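Local atomic coordinates of 4-oxalmesaconate hydratase (Pseudomonas putida, PDB entry 5CGZ), a protein that catalyses the hydration of oxalomesaconate enol to 4-carboxy-4-hydroxy-2-oxoadipate, the third step of gallate degradation, as a hexamer with one zinc ion per subunit. Residues F14-G19 with E197-V202; F157-H160 with E166-P169; D170-I175 with G207-R212. One frame throughout, in Å; residues are numbered along the deposited sequence.

Contact 1: F14-G19 with E197-V202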
loop_
_atom_site.group_PDB
_atom_site.type_symbol
_atom_site.label_atom_id
_atom_site.label_comp_id
_atom_site.label_asym_id
_atom_site.label_seq_id
_atom_site.Cartn_x
_atom_site.Cartn_y
_atom_site.Cartn_z
ATOM N N PHE A 14 13.595 -23.198 10.207
ATOM C CA PHE A 14 14.019 -23.638 8.884
ATOM C C PHE A 14 13.348 -24.960 8.526
ATOM O O PHE A 14 13.194 -25.275 7.351
ATOM C CB PHE A 14 15.558 -23.751 8.780
ATOM C CG PHE A 14 16.153 -24.952 9.485
ATOM C CD1 PHE A 14 16.540 -24.875 10.817
ATOM C CD2 PHE A 14 16.368 -26.140 8.799
ATOM C CE1 PHE A 14 17.109 -25.977 11.465
ATOM C CE2 PHE A 14 16.935 -27.251 9.436
ATOM C CZ PHE A 14 17.306 -27.169 10.773
ATOM N N VAL A 15 12.923 -25.721 9.533
ATOM C CA VAL A 15 12.272 -27.001 9.263
ATOM C C VAL A 15 10.841 -26.782 8.756
ATOM O O VAL A 15 10.479 -27.292 7.704
ATOM C CB VAL A 15 12.260 -27.921 10.517
ATOM C CG1 VAL A 15 11.495 -29.213 10.233
ATOM C CG2 VAL A 15 13.687 -28.240 10.948
ATOM N N TRP A 16 10.040 -26.003 9.481
ATOM C CA TRP A 16 8.665 -25.733 9.044
ATOM C C TRP A 16 8.605 -25.029 7.694
ATOM O O TRP A 16 7.761 -25.349 6.852
ATOM C CB TRP A 16 7.908 -24.861 10.051
ATOM C CG TRP A 16 7.954 -25.278 11.492
ATOM C CD1 TRP A 16 8.436 -24.543 12.539
ATOM C CD2 TRP A 16 7.460 -26.501 12.054
ATOM N NE1 TRP A 16 8.283 -25.240 13.716
ATOM C CE2 TRP A 16 7.691 -26.444 13.446
ATOM C CE3 TRP A 16 6.844 -27.638 11.517
ATOM C CZ2 TRP A 16 7.336 -27.484 14.308
ATOM C CZ3 TRP A 16 6.489 -28.669 12.374
ATOM C CH2 TRP A 16 6.739 -28.585 13.753
ATOM N N ARG A 17 9.499 -24.064 7.498
ATOM C CA ARG A 17 9.332 -23.055 6.445
ATOM C C ARG A 17 10.253 -23.228 5.247
ATOM O O ARG A 17 9.991 -22.657 4.190
ATOM C CB ARG A 17 9.550 -21.650 7.035
ATOM C CG ARG A 17 8.764 -21.437 8.300
ATOM C CD ARG A 17 8.812 -20.024 8.873
ATOM N NE ARG A 17 8.365 -20.154 10.255
ATOM C CZ ARG A 17 7.102 -20.383 10.600
ATOM N NH1 ARG A 17 6.152 -20.434 9.668
ATOM N NH2 ARG A 17 6.790 -20.542 11.874
ATOM N N ALA A 18 11.332 -23.993 5.409
ATOM C CA ALA A 18 12.346 -24.101 4.359
ATOM C C ALA A 18 12.812 -25.534 4.093
ATOM O O ALA A 18 13.701 -25.748 3.266
ATOM C CB ALA A 18 13.554 -23.231 4.717
ATOM N N GLY A 19 12.234 -26.506 4.801
ATOM C CA GLY A 19 12.671 -27.889 4.686
ATOM C C GLY A 19 12.654 -28.390 3.251
ATOM O O GLY A 19 13.619 -29.001 2.781
ATOM N N GLU A 197 0.850 -31.158 11.316
ATOM C CA GLU A 197 -0.384 -31.149 10.540
ATOM C C GLU A 197 -0.620 -29.806 9.863
ATOM O O GLU A 197 -1.045 -29.759 8.714
ATOM C CB GLU A 197 -1.576 -31.493 11.435
ATOM C CG GLU A 197 -1.589 -32.939 11.888
ATOM C CD GLU A 197 -2.249 -33.135 13.249
ATOM O OE1 GLU A 197 -3.040 -32.263 13.683
ATOM O OE2 GLU A 197 -1.965 -34.168 13.890
ATOM N N TYR A 198 -0.344 -28.719 10.580
ATOM C CA TYR A 198 -0.521 -27.386 10.026
ATOM C C TYR A 198 0.360 -27.199 8.790
ATOM O O TYR A 198 -0.105 -26.724 7.758
ATOM C CB TYR A 198 -0.197 -26.331 11.079
ATOM C CG TYR A 198 -0.480 -24.899 10.675
ATOM C CD1 TYR A 198 0.492 -24.121 10.043
ATOM C CD2 TYR A 198 -1.711 -24.310 10.956
ATOM C CE1 TYR A 198 0.235 -22.784 9.685
ATOM C CE2 TYR A 198 -1.979 -22.986 10.605
ATOM C CZ TYR A 198 -1.004 -22.226 9.976
ATOM O OH TYR A 198 -1.285 -20.910 9.641
ATOM N N TYR A 199 1.631 -27.579 8.880
ATOM C CA TYR A 199 2.540 -27.291 7.776
ATOM C C TYR A 199 2.417 -28.316 6.659
ATOM O O TYR A 199 2.773 -28.030 5.518
ATOM C CB TYR A 199 3.977 -27.149 8.297
ATOM C CG TYR A 199 4.087 -25.787 8.918
ATOM C CD1 TYR A 199 4.196 -24.658 8.113
ATOM C CD2 TYR A 199 3.970 -25.608 10.290
ATOM C CE1 TYR A 199 4.236 -23.389 8.662
ATOM C CE2 TYR A 199 4.014 -24.336 10.851
ATOM C CZ TYR A 199 4.143 -23.232 10.027
ATOM O OH TYR A 199 4.181 -21.968 10.562
ATOM N N THR A 200 1.846 -29.475 6.967
ATOM C CA THR A 200 1.393 -30.380 5.911
ATOM C C THR A 200 0.262 -29.724 5.112
ATOM O O THR A 200 0.269 -29.726 3.875
ATOM C CB THR A 200 0.901 -31.731 6.482
ATOM O OG1 THR A 200 1.990 -32.382 7.149
ATOM C CG2 THR A 200 0.379 -32.635 5.360
ATOM N N ARG A 201 -0.717 -29.160 5.817
ATOM C CA ARG A 201 -1.816 -28.497 5.124
ATOM C C ARG A 201 -1.301 -27.301 4.317
ATOM O O ARG A 201 -1.761 -27.076 3.196
ATOM C CB ARG A 201 -2.915 -28.079 6.112
ATOM C CG ARG A 201 -3.725 -29.289 6.629
ATOM C CD ARG A 201 -4.957 -28.889 7.416
ATOM N NE ARG A 201 -4.625 -28.027 8.545
ATOM C CZ ARG A 201 -4.521 -28.433 9.806
ATOM N NH1 ARG A 201 -4.728 -29.709 10.128
ATOM N NH2 ARG A 201 -4.215 -27.554 10.750
ATOM N N VAL A 202 -0.336 -26.556 4.865
ATOM C CA VAL A 202 0.256 -25.426 4.133
ATOM C C VAL A 202 0.831 -25.890 2.796
ATOM O O VAL A 202 0.542 -25.304 1.755
ATOM C CB VAL A 202 1.383 -24.721 4.929
ATOM C CG1 VAL A 202 2.115 -23.700 4.033
ATOM C CG2 VAL A 202 0.817 -24.024 6.168
#
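Tyr-199, reaching out from helix 193-212, engages helix 13-27 in two ways: its ring lies against Trp-16 and its hydroxyl is gripped by Arg-17. In the apolar part, Trp-16 CB stands over the middle of the phenol, 3.9 Å from the centroid of the Tyr-199 ring and only 5° off its normal, a well-centred CH-pi contact. The indole beyond it slips past instead of stacking. Its five-membered ring is near parallel to the Tyr-199 ring but displaced, with centroids 5.1 Å apart and hardly any overlap, and the closest carbons are Trp-16 CE3 and Tyr-199 CD2 at 3.7 Å. The opposite face of the phenol is occupied by CD1 of the adjacent Tyr-198, so the ring is clamped from both faces.

The polar part centres on the phenol oxygen. Arg-17 NH1 donates to Tyr-199 OH over 2.7 Å at an N-H...O angle of 139°, with the oxygen tilted out of the guanidinium plane; Arg-17 NH2 adds a weak second bond to Tyr-199 OH at 3.2 Å. The arginine chain gets there by running extended from CG to NE, after CG has turned anti to the carbonyl carbon (chi1 -49°). The same guanidinium forms a salt bridge from NE to Asp-13, a zinc ligand, and a hydrogen bond from NH1 to Glu-158 O, while Tyr-199 OH also bonds His-160 ND1.

A phenylalanine in place of Tyr-199 would probably leave both Arg-17 and His-160 ND1 without their hydroxyl partner, and the guanidinium held by fewer bonds. The chemistry is consistent with a second-shell role: the buried phenol, packed on both faces, probably helps to orient Arg-17, whose salt bridge may in turn help to position Asp-13 at the zinc.

Contact 2: F157-H160 with E166-P169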
loop_
_atom_site.group_PDB
_atom_site.type_symbol
_atom_site.label_atom_id
_atom_site.label_comp_id
_atom_site.label_asym_id
_atom_site.label_seq_id
_atom_site.Cartn_x
_atom_site.Cartn_y
_atom_site.Cartn_z
ATOM N N PHE A 157 10.495 -16.887 3.392
ATOM C CA PHE A 157 9.647 -18.075 3.367
ATOM C C PHE A 157 8.363 -17.785 4.164
ATOM O O PHE A 157 8.212 -16.697 4.741
ATOM C CB PHE A 157 10.387 -19.330 3.890
ATOM C CG PHE A 157 11.235 -19.103 5.120
ATOM C CD1 PHE A 157 10.730 -18.444 6.235
ATOM C CD2 PHE A 157 12.542 -19.598 5.174
ATOM C CE1 PHE A 157 11.523 -18.259 7.380
ATOM C CE2 PHE A 157 13.329 -19.424 6.300
ATOM C CZ PHE A 157 12.824 -18.751 7.405
ATOM N N GLU A 158 7.432 -18.738 4.174
ATOM C CA GLU A 158 6.065 -18.461 4.620
ATOM C C GLU A 158 5.924 -18.323 6.139
ATOM O O GLU A 158 6.284 -19.229 6.888
ATOM C CB GLU A 158 5.112 -19.551 4.124
ATOM C CG GLU A 158 3.645 -19.278 4.533
ATOM C CD GLU A 158 2.630 -20.087 3.731
ATOM O OE1 GLU A 158 3.003 -20.698 2.699
ATOM O OE2 GLU A 158 1.451 -20.104 4.130
ATOM N N PRO A 159 5.397 -17.179 6.604
ATOM C CA PRO A 159 5.128 -17.067 8.046
ATOM C C PRO A 159 3.846 -17.800 8.433
ATOM O O PRO A 159 3.054 -18.195 7.564
ATOM C CB PRO A 159 5.009 -15.560 8.278
ATOM C CG PRO A 159 4.714 -14.963 6.952
ATOM C CD PRO A 159 5.149 -15.926 5.875
ATOM N N HIS A 160 3.660 -18.000 9.731
ATOM C CA HIS A 160 2.531 -18.771 10.233
ATOM C C HIS A 160 1.204 -18.143 9.810
ATOM O O HIS A 160 0.260 -18.851 9.429
ATOM C CB HIS A 160 2.605 -18.883 11.757
ATOM C CG HIS A 160 1.696 -19.923 12.328
ATOM N ND1 HIS A 160 1.872 -21.272 12.096
ATOM C CD2 HIS A 160 0.601 -19.819 13.123
ATOM C CE1 HIS A 160 0.935 -21.953 12.731
ATOM N NE2 HIS A 160 0.151 -21.095 13.362
ATOM N N GLU A 166 1.402 -9.376 5.923
ATOM C CA GLU A 166 1.452 -8.693 4.626
ATOM C C GLU A 166 2.450 -9.363 3.674
ATOM O O GLU A 166 3.174 -8.715 2.921
ATOM C CB GLU A 166 1.785 -7.214 4.821
ATOM C CG GLU A 166 0.695 -6.474 5.608
ATOM C CD GLU A 166 1.135 -5.105 6.108
ATOM O OE1 GLU A 166 1.777 -4.362 5.340
ATOM O OE2 GLU A 166 0.845 -4.778 7.279
ATOM N N TRP A 167 2.451 -10.684 3.707
ATOM C CA TRP A 167 3.359 -11.487 2.910
ATOM C C TRP A 167 2.577 -12.096 1.752
ATOM O O TRP A 167 1.456 -12.574 1.930
ATOM C CB TRP A 167 3.989 -12.559 3.803
ATOM C CG TRP A 167 4.885 -13.578 3.152
ATOM C CD1 TRP A 167 6.255 -13.526 3.056
ATOM C CD2 TRP A 167 4.491 -14.831 2.569
ATOM N NE1 TRP A 167 6.727 -14.666 2.446
ATOM C CE2 TRP A 167 5.673 -15.477 2.135
ATOM C CE3 TRP A 167 3.262 -15.466 2.378
ATOM C CZ2 TRP A 167 5.651 -16.730 1.516
ATOM C CZ3 TRP A 167 3.246 -16.713 1.763
ATOM C CH2 TRP A 167 4.432 -17.330 1.340
ATOM N N ARG A 168 3.156 -12.052 0.560
ATOM C CA ARG A 168 2.536 -12.647 -0.614
ATOM C C ARG A 168 3.561 -13.519 -1.329
ATOM O O ARG A 168 4.649 -13.056 -1.634
ATOM C CB ARG A 168 2.009 -11.564 -1.576
ATOM C CG ARG A 168 1.460 -12.150 -2.892
ATOM C CD ARG A 168 1.015 -11.076 -3.893
ATOM N NE ARG A 168 2.137 -10.431 -4.578
ATOM C CZ ARG A 168 2.717 -10.870 -5.703
ATOM N NH1 ARG A 168 3.723 -10.176 -6.229
ATOM N NH2 ARG A 168 2.310 -11.992 -6.310
ATOM N N PRO A 169 3.220 -14.780 -1.611
ATOM C CA PRO A 169 4.221 -15.556 -2.356
ATOM C C PRO A 169 4.227 -15.140 -3.821
ATOM O O PRO A 169 3.191 -15.257 -4.459
ATOM C CB PRO A 169 3.746 -17.005 -2.186
ATOM C CG PRO A 169 2.239 -16.890 -2.010
ATOM C CD PRO A 169 1.979 -15.536 -1.348
#
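Trp-167 folds back onto Glu-158 and Pro-159 within one loop, the connection that leaves strand 154-157 and returns to enter strand 171-174. The contact thus brings the beginning of the loop against its end, and it is carried by the broad face of one indole.

Two CH-pi contacts share that face. Pro-159 CD lies 3.6 Å from the centroid of the Trp-167 five-membered ring, 12° off the normal, while Glu-158 CA stands 3.9 Å from the centroid of the six-membered ring, 24° off the normal. The proline therefore covers the pyrrole half and the glutamate backbone the benzene half. The glutamate side chain continues over the far rim, with Glu-158 CB 3.6 Å from Trp-167 CH2. Glu-158 CG is anti to the backbone N (chi1 -178°) and the chain stays extended, which carries the carboxylate across the ring to a salt bridge with Arg-206 of helix 193-212. On the opposite face of the indole lies Pro-169 N, offset toward the rim, so the ring is enclosed from both sides by its own loop.

The indole nitrogen is satisfied elsewhere: Trp-167 NE1 donates to Ala-156 O, on strand 154-157. Phe-157 O, though 3.4 Å from Trp-167 NE1, meets it at too poor an angle to bond.

Chemically, then, the loop is closed by dispersion and CH-pi attraction against an electron-rich face. One N-H to the strand helps to fix the rotation of the indole, and the buried carboxylate that runs over it has its charge answered by an arginine.

Contact 3: D170-I175 with G207-R212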
loop_
_atom_site.group_PDB
_atom_site.type_symbol
_atom_site.label_atom_id
_atom_site.label_comp_id
_atom_site.label_asym_id
_atom_site.label_seq_id
_atom_site.Cartn_x
_atom_site.Cartn_y
_atom_site.Cartn_z
ATOM N N ASP A 170 5.342 -14.626 -4.335
ATOM C CA ASP A 170 5.442 -14.332 -5.765
ATOM C C ASP A 170 6.171 -15.485 -6.466
ATOM O O ASP A 170 6.333 -15.496 -7.689
ATOM C CB ASP A 170 6.162 -12.996 -6.014
ATOM C CG ASP A 170 7.561 -12.947 -5.383
ATOM O OD1 ASP A 170 8.339 -13.907 -5.532
ATOM O OD2 ASP A 170 7.886 -11.946 -4.730
ATOM N N THR A 171 6.594 -16.464 -5.674
ATOM C CA THR A 171 7.345 -17.609 -6.195
ATOM C C THR A 171 6.884 -18.882 -5.492
ATOM O O THR A 171 6.875 -18.938 -4.269
ATOM C CB THR A 171 8.869 -17.420 -5.990
ATOM O OG1 THR A 171 9.297 -16.228 -6.654
ATOM C CG2 THR A 171 9.676 -18.614 -6.539
ATOM N N PHE A 172 6.471 -19.890 -6.259
ATOM C CA PHE A 172 6.187 -21.207 -5.685
ATOM C C PHE A 172 7.261 -22.203 -6.080
ATOM O O PHE A 172 7.558 -22.386 -7.268
ATOM C CB PHE A 172 4.817 -21.746 -6.126
ATOM C CG PHE A 172 3.655 -21.051 -5.483
ATOM C CD1 PHE A 172 3.434 -21.165 -4.119
ATOM C CD2 PHE A 172 2.772 -20.298 -6.244
ATOM C CE1 PHE A 172 2.356 -20.522 -3.514
ATOM C CE2 PHE A 172 1.690 -19.660 -5.655
ATOM C CZ PHE A 172 1.485 -19.767 -4.284
ATOM N N LEU A 173 7.832 -22.846 -5.073
ATOM C CA LEU A 173 8.822 -23.888 -5.283
ATOM C C LEU A 173 8.133 -25.242 -5.181
ATOM O O LEU A 173 7.568 -25.569 -4.141
ATOM C CB LEU A 173 9.950 -23.783 -4.253
ATOM C CG LEU A 173 11.139 -24.726 -4.438
ATOM C CD1 LEU A 173 11.951 -24.328 -5.681
ATOM C CD2 LEU A 173 12.018 -24.744 -3.180
ATOM N N ASP A 174 8.168 -26.017 -6.260
ATOM C CA ASP A 174 7.561 -27.345 -6.256
ATOM C C ASP A 174 8.450 -28.303 -5.483
ATOM O O ASP A 174 9.528 -28.666 -5.948
ATOM C CB ASP A 174 7.346 -27.850 -7.686
ATOM C CG ASP A 174 6.633 -29.194 -7.734
ATOM O OD1 ASP A 174 6.329 -29.761 -6.659
ATOM O OD2 ASP A 174 6.385 -29.691 -8.855
ATOM N N ILE A 175 7.997 -28.714 -4.304
ATOM C CA ILE A 175 8.794 -29.597 -3.463
ATOM C C ILE A 175 8.199 -31.002 -3.402
ATOM O O ILE A 175 8.523 -31.787 -2.510
ATOM C CB ILE A 175 8.927 -29.051 -2.017
ATOM C CG1 ILE A 175 7.555 -28.983 -1.339
ATOM C CG2 ILE A 175 9.633 -27.691 -2.010
ATOM C CD1 ILE A 175 7.652 -28.842 0.186
ATOM N N GLY A 207 0.514 -26.219 -2.850
ATOM C CA GLY A 207 0.594 -27.137 -3.975
ATOM C C GLY A 207 -0.544 -26.915 -4.958
ATOM O O GLY A 207 -0.327 -26.825 -6.170
ATOM N N VAL A 208 -1.764 -26.827 -4.440
ATOM C CA VAL A 208 -2.927 -26.588 -5.293
ATOM C C VAL A 208 -2.816 -25.233 -5.987
ATOM O O VAL A 208 -3.106 -25.114 -7.176
ATOM C CB VAL A 208 -4.254 -26.659 -4.489
ATOM C CG1 VAL A 208 -5.426 -26.114 -5.316
ATOM C CG2 VAL A 208 -4.534 -28.099 -4.047
ATOM N N GLN A 209 -2.377 -24.212 -5.251
ATOM C CA GLN A 209 -2.259 -22.869 -5.821
ATOM C C GLN A 209 -1.168 -22.802 -6.891
ATOM O O GLN A 209 -1.350 -22.162 -7.919
ATOM C CB GLN A 209 -1.991 -21.837 -4.726
ATOM C CG GLN A 209 -3.116 -21.748 -3.685
ATOM C CD GLN A 209 -2.719 -20.926 -2.464
ATOM O OE1 GLN A 209 -1.679 -20.268 -2.455
ATOM N NE2 GLN A 209 -3.549 -20.968 -1.426
ATOM N N ALA A 210 -0.035 -23.454 -6.642
ATOM C CA ALA A 210 1.029 -23.521 -7.636
ATOM C C ALA A 210 0.522 -24.211 -8.908
ATOM O O ALA A 210 0.758 -23.737 -10.023
ATOM C CB ALA A 210 2.249 -24.257 -7.070
ATOM N N LYS A 211 -0.192 -25.321 -8.731
ATOM C CA LYS A 211 -0.769 -26.032 -9.868
ATOM C C LYS A 211 -1.700 -25.111 -10.653
ATOM O O LYS A 211 -1.656 -25.067 -11.887
ATOM C CB LYS A 211 -1.519 -27.289 -9.406
ATOM C CG LYS A 211 -2.134 -28.082 -10.561
ATOM C CD LYS A 211 -1.044 -28.458 -11.580
ATOM C CE LYS A 211 -1.604 -29.226 -12.771
ATOM N NZ LYS A 211 -2.220 -30.513 -12.357
ATOM N N ARG A 212 -2.521 -24.347 -9.939
ATOM C CA ARG A 212 -3.433 -23.418 -10.604
ATOM C C ARG A 212 -2.635 -22.429 -11.454
ATOM O O ARG A 212 -3.066 -22.030 -12.532
ATOM C CB ARG A 212 -4.299 -22.675 -9.579
ATOM C CG ARG A 212 -5.346 -21.717 -10.177
ATOM C CD ARG A 212 -6.390 -22.462 -11.015
ATOM N NE ARG A 212 -7.737 -21.894 -10.895
ATOM C CZ ARG A 212 -8.207 -20.885 -11.633
ATOM N NH1 ARG A 212 -7.447 -20.310 -12.564
ATOM N NH2 ARG A 212 -9.447 -20.443 -11.437
#
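Phe-172 rests its ring against the backbone of a helix: Ala-210 N lies over one face of the phenyl, 4.2 Å above the plane and shifted toward the rim. The small alanine at this position is consistent with so close an approach: Phe-172 CA and Ala-210 CA are 6.0 Å apart. The methyl group fits against the root of the aromatic side chain, with Ala-210 CB 3.7 Å from Phe-172 CB and 3.8 Å from Phe-172 CG. Phe-172 CG is turned anti to the carbonyl carbon (chi1 -73°), and this turns the ring across the helix, so that its CZ end arrives at the preceding residue, Gln-209.

There the meeting is one of van der Waals contact with a polar group. Gln-209 OE1 comes within 3.7 Å of Phe-172 CZ, the amide plane standing 72° from the ring plane. The amide has its partners elsewhere: OE1 accepts from Arg-206 NH1, and NE2 bonds Tyr-198 OH of the second subunit. The aliphatic part of the glutamine also brushes the ring, with Gln-209 CB 4.1 Å from Phe-172 CZ.

The strand itself starts irregularly. Asp-170 and Thr-171 both face Leu-228 in a classic beta bulge, and Thr-171 OG1 donates to Asp-170 OD1 over 2.8 Å. Thr-171, Phe-172 and Leu-173 also form a parallel ladder with a strand of the third subunit, extending the sheet across that interface.

Whereas Phe-172 points to helix 193-212, Leu-173 points away from it and packs on Ala-21, Leu-24 and His-25 of helix 13-27. Helices thus flank the strand on both faces of the mixed sheet, the layering expected of a Rossmann-like alpha/beta/alpha fold.

Contacts 1 and 2 interlock directly: Tyr-198 OH lies 2.6 Å from His-160 O, a probable hydrogen bond, and Arg-17 O packs on Phe-157 CB at 3.4 Å. Their centres are 12 Å apart. Contact 3 shares helix 193-212 with contact 1, about 14 Å away between centres, and directly continues the chain from 166-169 of contact 2. Proximity to the metal grades accordingly: the side chain of Arg-17 in contact 1 is about 5 Å from the zinc ion, that of Phe-157 in contact 2 about 8 Å, and contact 3 lies away from the site. All three touch the second subunit, whereas contact 3 also joins the third.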